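Local coordinates for protein putative ABC transporter (Thermobispora bispora, PDB 4PE6) that probably binds a carbohydrate or related sugar acid as the solute-binding component of an ABC transporter, and holds a trihydroxybutanoic acid in this crystal, at residues A[273-287]-A[313-326]. Residues are numbered along the deposited sequence; the frame is centred on the assembly and turned at random.
Sequences DLLEGRDLPKQMTFP and WTRELFRQQVEAIK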
loop_
_atom_site.group_PDB
_atom_site.type_symbol
_atom_site.label_atom_id
_atom_site.label_comp_id
_atom_site.label_asym_id
_atom_site.label_seq_id
_atom_site.Cartn_x
_atom_site.Cartn_y
_atom_site.Cartn_z
ATOM N N ASP A 273 2.279 -17.804 13.549
ATOM C CA ASP A 273 3.123 -17.794 14.756
ATOM C C ASP A 273 2.269 -17.548 16.000
ATOM O O ASP A 273 2.463 -18.186 17.054
ATOM C CB ASP A 273 4.270 -16.787 14.625
ATOM C CG ASP A 273 5.495 -17.386 13.887
ATOM O OD1 ASP A 273 5.456 -18.588 13.547
ATOM O OD2 ASP A 273 6.496 -16.681 13.659
ATOM N N LEU A 274 1.294 -16.661 15.852
ATOM C CA LEU A 274 0.357 -16.369 16.924
ATOM C C LEU A 274 -0.409 -17.631 17.306
ATOM O O LEU A 274 -0.604 -17.922 18.498
ATOM C CB LEU A 274 -0.595 -15.253 16.495
ATOM C CG LEU A 274 -0.005 -13.832 16.496
ATOM C CD1 LEU A 274 -1.064 -12.842 16.077
ATOM C CD2 LEU A 274 0.544 -13.425 17.846
ATOM N N LEU A 275 -0.830 -18.386 16.294
ATOM C CA LEU A 275 -1.645 -19.577 16.513
ATOM C C LEU A 275 -0.893 -20.706 17.215
ATOM O O LEU A 275 -1.520 -21.564 17.850
ATOM C CB LEU A 275 -2.217 -20.080 15.181
ATOM C CG LEU A 275 -3.384 -19.247 14.656
ATOM C CD1 LEU A 275 -3.753 -19.683 13.229
ATOM C CD2 LEU A 275 -4.587 -19.337 15.594
ATOM N N GLU A 276 0.434 -20.732 17.109
ATOM C CA GLU A 276 1.223 -21.714 17.852
ATOM C C GLU A 276 1.828 -21.163 19.149
ATOM O O GLU A 276 2.812 -21.689 19.658
ATOM C CB GLU A 276 2.278 -22.370 16.943
ATOM C CG GLU A 276 3.336 -21.457 16.347
ATOM C CD GLU A 276 4.398 -22.253 15.568
ATOM O OE1 GLU A 276 5.579 -22.329 16.010
ATOM O OE2 GLU A 276 4.029 -22.845 14.539
ATOM N N GLY A 277 1.230 -20.101 19.683
ATOM C CA GLY A 277 1.603 -19.579 21.007
ATOM C C GLY A 277 2.801 -18.642 21.097
ATOM O O GLY A 277 3.278 -18.333 22.207
ATOM N N ARG A 278 3.293 -18.172 19.953
ATOM C CA ARG A 278 4.454 -17.299 19.940
ATOM C C ARG A 278 4.040 -15.871 20.206
ATOM O O ARG A 278 2.941 -15.459 19.871
ATOM C CB ARG A 278 5.193 -17.362 18.613
ATOM C CG ARG A 278 5.816 -18.708 18.309
ATOM C CD ARG A 278 6.570 -18.627 16.998
ATOM N NE ARG A 278 7.176 -19.912 16.692
ATOM C CZ ARG A 278 8.477 -20.175 16.657
ATOM N NH1 ARG A 278 9.394 -19.241 16.865
ATOM N NH2 ARG A 278 8.856 -21.411 16.383
ATOM N N ASP A 279 4.955 -15.120 20.792
ATOM C CA ASP A 279 4.702 -13.742 21.153
ATOM C C ASP A 279 5.198 -12.875 20.036
ATOM O O ASP A 279 6.285 -13.096 19.525
ATOM C CB ASP A 279 5.426 -13.378 22.449
ATOM C CG ASP A 279 4.790 -14.016 23.658
ATOM O OD1 ASP A 279 3.635 -14.467 23.535
ATOM O OD2 ASP A 279 5.429 -14.073 24.716
ATOM N N LEU A 280 4.387 -11.901 19.655
ATOM C CA LEU A 280 4.790 -10.892 18.698
ATOM C C LEU A 280 4.579 -9.532 19.348
ATOM O O LEU A 280 3.708 -9.388 20.183
ATOM C CB LEU A 280 3.928 -10.986 17.426
ATOM C CG LEU A 280 4.053 -12.230 16.541
ATOM C CD1 LEU A 280 3.081 -12.108 15.360
ATOM C CD2 LEU A 280 5.489 -12.445 16.052
ATOM N N PRO A 281 5.359 -8.521 18.946
ATOM C CA PRO A 281 5.015 -7.160 19.322
ATOM C C PRO A 281 3.640 -6.755 18.794
ATOM O O PRO A 281 3.279 -7.115 17.667
ATOM C CB PRO A 281 6.108 -6.305 18.651
ATOM C CG PRO A 281 7.175 -7.248 18.237
ATOM C CD PRO A 281 6.512 -8.580 18.037
ATOM N N LYS A 282 2.888 -6.001 19.593
ATOM C CA LYS A 282 1.569 -5.530 19.186
ATOM C C LYS A 282 1.647 -4.609 17.973
ATOM O O LYS A 282 0.652 -4.442 17.259
ATOM C CB LYS A 282 0.862 -4.765 20.325
ATOM C CG LYS A 282 0.561 -5.575 21.583
ATOM C CD LYS A 282 -0.475 -6.681 21.375
ATOM C CE LYS A 282 -1.894 -6.125 21.326
ATOM N NZ LYS A 282 -2.916 -7.209 21.342
ATOM N N GLN A 283 2.799 -3.965 17.793
ATOM C CA GLN A 283 3.013 -3.064 16.661
ATOM C C GLN A 283 4.303 -3.455 15.956
ATOM O O GLN A 283 5.344 -3.579 16.586
ATOM C CB GLN A 283 3.053 -1.606 17.124
ATOM C CG GLN A 283 2.993 -0.604 15.967
ATOM C CD GLN A 283 4.303 -0.492 15.200
ATOM O OE1 GLN A 283 5.382 -0.594 15.781
ATOM N NE2 GLN A 283 4.211 -0.296 13.883
HETATM N N MSE A 284 4.219 -3.663 14.648
HETATM C CA MSE A 284 5.377 -4.054 13.851
HETATM C C MSE A 284 5.444 -3.205 12.605
HETATM O O MSE A 284 4.494 -3.151 11.814
HETATM C CB MSE A 284 5.298 -5.531 13.463
HETATM C CG MSE A 284 5.202 -6.499 14.632
HETATM SE SE MSE A 284 4.816 -8.340 14.018
HETATM C CE MSE A 284 2.901 -8.106 14.415
ATOM N N THR A 285 6.564 -2.533 12.409
ATOM C CA THR A 285 6.802 -1.808 11.163
ATOM C C THR A 285 7.689 -2.597 10.213
ATOM O O THR A 285 8.852 -2.886 10.498
ATOM C CB THR A 285 7.368 -0.403 11.421
ATOM O OG1 THR A 285 6.379 0.364 12.117
ATOM C CG2 THR A 285 7.670 0.297 10.128
ATOM N N PHE A 286 7.112 -2.954 9.073
ATOM C CA PHE A 286 7.829 -3.615 8.001
ATOM C C PHE A 286 8.191 -2.579 6.906
ATOM O O PHE A 286 7.670 -1.452 6.915
ATOM C CB PHE A 286 6.970 -4.759 7.425
ATOM C CG PHE A 286 7.131 -6.070 8.153
ATOM C CD1 PHE A 286 6.874 -6.169 9.505
ATOM C CD2 PHE A 286 7.536 -7.209 7.469
ATOM C CE1 PHE A 286 7.028 -7.370 10.185
ATOM C CE2 PHE A 286 7.690 -8.418 8.138
ATOM C CZ PHE A 286 7.450 -8.501 9.502
ATOM N N PRO A 287 9.079 -2.948 5.970
ATOM C CA PRO A 287 9.625 -1.980 5.026
ATOM C C PRO A 287 8.778 -1.720 3.797
ATOM O O PRO A 287 8.218 -2.646 3.198
ATOM C CB PRO A 287 10.954 -2.618 4.592
ATOM C CG PRO A 287 10.704 -4.090 4.726
ATOM C CD PRO A 287 9.851 -4.209 5.958
ATOM N N TRP A 313 8.282 -12.400 1.356
ATOM C CA TRP A 313 8.382 -12.886 2.728
ATOM C C TRP A 313 8.217 -14.394 2.800
ATOM O O TRP A 313 7.232 -14.948 2.318
ATOM C CB TRP A 313 7.347 -12.198 3.636
ATOM C CG TRP A 313 7.500 -10.748 3.633
ATOM C CD1 TRP A 313 6.696 -9.855 3.002
ATOM C CD2 TRP A 313 8.533 -9.990 4.268
ATOM N NE1 TRP A 313 7.165 -8.586 3.192
ATOM C CE2 TRP A 313 8.295 -8.640 3.967
ATOM C CE3 TRP A 313 9.642 -10.324 5.060
ATOM C CZ2 TRP A 313 9.108 -7.612 4.432
ATOM C CZ3 TRP A 313 10.468 -9.300 5.519
ATOM C CH2 TRP A 313 10.191 -7.957 5.210
ATOM N N THR A 314 9.226 -15.051 3.344
ATOM C CA THR A 314 9.120 -16.422 3.782
ATOM C C THR A 314 8.839 -16.345 5.274
ATOM O O THR A 314 9.005 -15.302 5.904
ATOM C CB THR A 314 10.422 -17.198 3.545
ATOM O OG1 THR A 314 11.510 -16.536 4.211
ATOM C CG2 THR A 314 10.726 -17.308 2.040
ATOM N N ARG A 315 8.408 -17.454 5.842
ATOM C CA ARG A 315 8.231 -17.521 7.266
ATOM C C ARG A 315 9.542 -17.160 7.991
ATOM O O ARG A 315 9.528 -16.444 8.999
ATOM C CB ARG A 315 7.740 -18.909 7.659
ATOM C CG ARG A 315 7.035 -18.899 8.987
ATOM C CD ARG A 315 6.445 -20.246 9.344
ATOM N NE ARG A 315 5.595 -20.090 10.513
ATOM C CZ ARG A 315 4.902 -21.058 11.094
ATOM N NH1 ARG A 315 4.946 -22.297 10.631
ATOM N NH2 ARG A 315 4.154 -20.770 12.147
ATOM N N GLU A 316 10.671 -17.618 7.453
ATOM C CA GLU A 316 11.973 -17.303 8.039
ATOM C C GLU A 316 12.349 -15.809 7.938
ATOM O O GLU A 316 12.812 -15.208 8.918
ATOM C CB GLU A 316 13.077 -18.191 7.414
ATOM C CG GLU A 316 14.210 -18.506 8.379
ATOM C CD GLU A 316 13.707 -19.000 9.734
ATOM O OE1 GLU A 316 13.036 -20.059 9.779
ATOM O OE2 GLU A 316 13.964 -18.319 10.758
ATOM N N LEU A 317 12.135 -15.202 6.768
ATOM C CA LEU A 317 12.409 -13.764 6.617
ATOM C C LEU A 317 11.489 -12.945 7.511
ATOM O O LEU A 317 11.923 -11.971 8.110
ATOM C CB LEU A 317 12.294 -13.297 5.158
ATOM C CG LEU A 317 13.438 -13.743 4.235
ATOM C CD1 LEU A 317 13.139 -13.350 2.790
ATOM C CD2 LEU A 317 14.785 -13.170 4.675
ATOM N N PHE A 318 10.229 -13.362 7.616
ATOM C CA PHE A 318 9.302 -12.739 8.563
ATOM C C PHE A 318 9.871 -12.722 9.985
ATOM O O PHE A 318 9.967 -11.669 10.608
ATOM C CB PHE A 318 7.946 -13.443 8.559
ATOM C CG PHE A 318 7.079 -13.055 9.717
ATOM C CD1 PHE A 318 6.438 -11.839 9.724
ATOM C CD2 PHE A 318 6.947 -13.892 10.817
ATOM C CE1 PHE A 318 5.667 -11.446 10.805
ATOM C CE2 PHE A 318 6.175 -13.509 11.897
ATOM C CZ PHE A 318 5.524 -12.292 11.887
ATOM N N ARG A 319 10.250 -13.900 10.480
ATOM C CA ARG A 319 10.799 -14.038 11.830
ATOM C C ARG A 319 12.051 -13.195 12.046
ATOM O O ARG A 319 12.214 -12.588 13.114
ATOM C CB ARG A 319 11.064 -15.510 12.166
ATOM C CG ARG A 319 9.793 -16.259 12.538
ATOM C CD ARG A 319 10.056 -17.741 12.705
ATOM N NE ARG A 319 8.834 -18.479 13.006
ATOM C CZ ARG A 319 8.767 -19.802 13.084
ATOM N NH1 ARG A 319 9.846 -20.540 12.878
ATOM N NH2 ARG A 319 7.614 -20.394 13.375
ATOM N N GLN A 320 12.923 -13.147 11.038
ATOM C CA GLN A 320 14.105 -12.283 11.089
ATOM C C GLN A 320 13.727 -10.836 11.327
ATOM O O GLN A 320 14.339 -10.159 12.146
ATOM C CB GLN A 320 14.908 -12.350 9.791
ATOM C CG GLN A 320 15.760 -13.591 9.614
ATOM C CD GLN A 320 16.495 -13.569 8.280
ATOM O OE1 GLN A 320 16.895 -12.500 7.791
ATOM N NE2 GLN A 320 16.666 -14.743 7.675
ATOM N N GLN A 321 12.741 -10.348 10.577
ATOM C CA GLN A 321 12.302 -8.955 10.718
ATOM C C GLN A 321 11.696 -8.703 12.087
ATOM O O GLN A 321 11.937 -7.653 12.677
ATOM C CB GLN A 321 11.301 -8.552 9.618
ATOM C CG GLN A 321 10.670 -7.169 9.805
ATOM C CD GLN A 321 11.587 -6.007 9.443
ATOM O OE1 GLN A 321 12.573 -6.174 8.727
ATOM N NE2 GLN A 321 11.244 -4.809 9.925
ATOM N N VAL A 322 10.923 -9.666 12.588
ATOM C CA VAL A 322 10.369 -9.566 13.940
ATOM C C VAL A 322 11.511 -9.489 14.961
ATOM O O VAL A 322 11.463 -8.687 15.885
ATOM C CB VAL A 322 9.413 -10.731 14.261
ATOM C CG1 VAL A 322 8.963 -10.678 15.708
ATOM C CG2 VAL A 322 8.186 -10.691 13.345
ATOM N N GLU A 323 12.544 -10.304 14.775
ATOM C CA GLU A 323 13.681 -10.281 15.690
ATOM C C GLU A 323 14.410 -8.953 15.657
ATOM O O GLU A 323 14.826 -8.457 16.701
ATOM C CB GLU A 323 14.635 -11.442 15.416
ATOM C CG GLU A 323 14.235 -12.699 16.166
ATOM C CD GLU A 323 14.387 -12.540 17.676
ATOM O OE1 GLU A 323 15.479 -12.130 18.131
ATOM O OE2 GLU A 323 13.413 -12.821 18.407
ATOM N N ALA A 324 14.566 -8.382 14.466
ATOM C CA ALA A 324 15.132 -7.046 14.323
ATOM C C ALA A 324 14.276 -5.983 15.009
ATOM O O ALA A 324 14.808 -5.051 15.597
ATOM C CB ALA A 324 15.335 -6.695 12.853
ATOM N N ILE A 325 12.958 -6.119 14.936
ATOM C CA ILE A 325 12.060 -5.175 15.596
ATOM C C ILE A 325 12.183 -5.296 17.115
ATOM O O ILE A 325 12.306 -4.298 17.796
ATOM C CB ILE A 325 10.588 -5.382 15.158
ATOM C CG1 ILE A 325 10.406 -4.952 13.699
ATOM C CG2 ILE A 325 9.631 -4.592 16.046
ATOM C CD1 ILE A 325 9.049 -5.311 13.104
ATOM N N LYS A 326 12.140 -6.520 17.637
ATOM C CA LYS A 326 12.195 -6.748 19.083
ATOM C C LYS A 326 13.507 -6.265 19.661
ATOM O O LYS A 326 13.534 -5.641 20.720
ATOM C CB LYS A 326 12.056 -8.235 19.415
ATOM C CG LYS A 326 10.644 -8.780 19.315
ATOM C CD LYS A 326 10.633 -10.268 19.615
ATOM C CE LYS A 326 9.226 -10.786 19.829
ATOM N NZ LYS A 326 9.073 -12.186 19.345
HETATM O O HOH W 1 3.130 -23.953 12.000
#
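Arg319 on Asp273 and Trp313 on Phe286 carry two parts of this packing of a helix on a strand and the helix end and loop before it, the first a salt-bridge network, the second an aromatic cluster. Helix 315-326, near the C-terminus, packs against the end of helix 263-275, the loop after it and strand 283-286, which it crosses at 115°. Arg319 grips the Asp273 carboxylate side-on: its NE donates to OD2 at 3.0 Å and its NH2 to OD1 at 2.8 Å, both nearly straight and in the guanidinium plane. Arg315, its CG turned away from the backbone N (chi1 -158°) and its chain extended, sends NH2 to the same OD1 at 2.9 Å from the opposite face of the carboxylate. Arg278 lies flat on Arg319, guanidinium centres 3.6 Å apart; this close pairing of like charges is probably eased by Asp273 and by Glu276 OE1, which accepts from Arg278 NE. A leucine in place of Arg319 would probably leave Asp273 OD2 without this donor and the guanidinium of Arg278 without its stacking partner. Gly277, with positive phi, closes a Schellman motif that ends the helix and brings Arg278 round to the cluster. In this periplasmic-binding-protein fold, strand 283-286 pairs with strand 122-126, and the helix covers one side of it. Phe286 lies between Trp313 and Phe318 in the aromatic cluster: its edge points at the face of Trp313, planes 69° apart, while Gln321 CG lies over its ring centre at 3.5 Å. Phe318 meets the Phe286 ring rim to rim. Gln321 NE2 gives a weak bond to Thr285 O, its OE1 accepting from Val332 N, and Trp313 NE1 donates to Asp260. Leu280 packs on Val322 and Phe318, Pro281 and the selenomethionine Met284 on both Val322 and Ile325, and Lys326 NZ reaches Asp279 O at 2.9 Å.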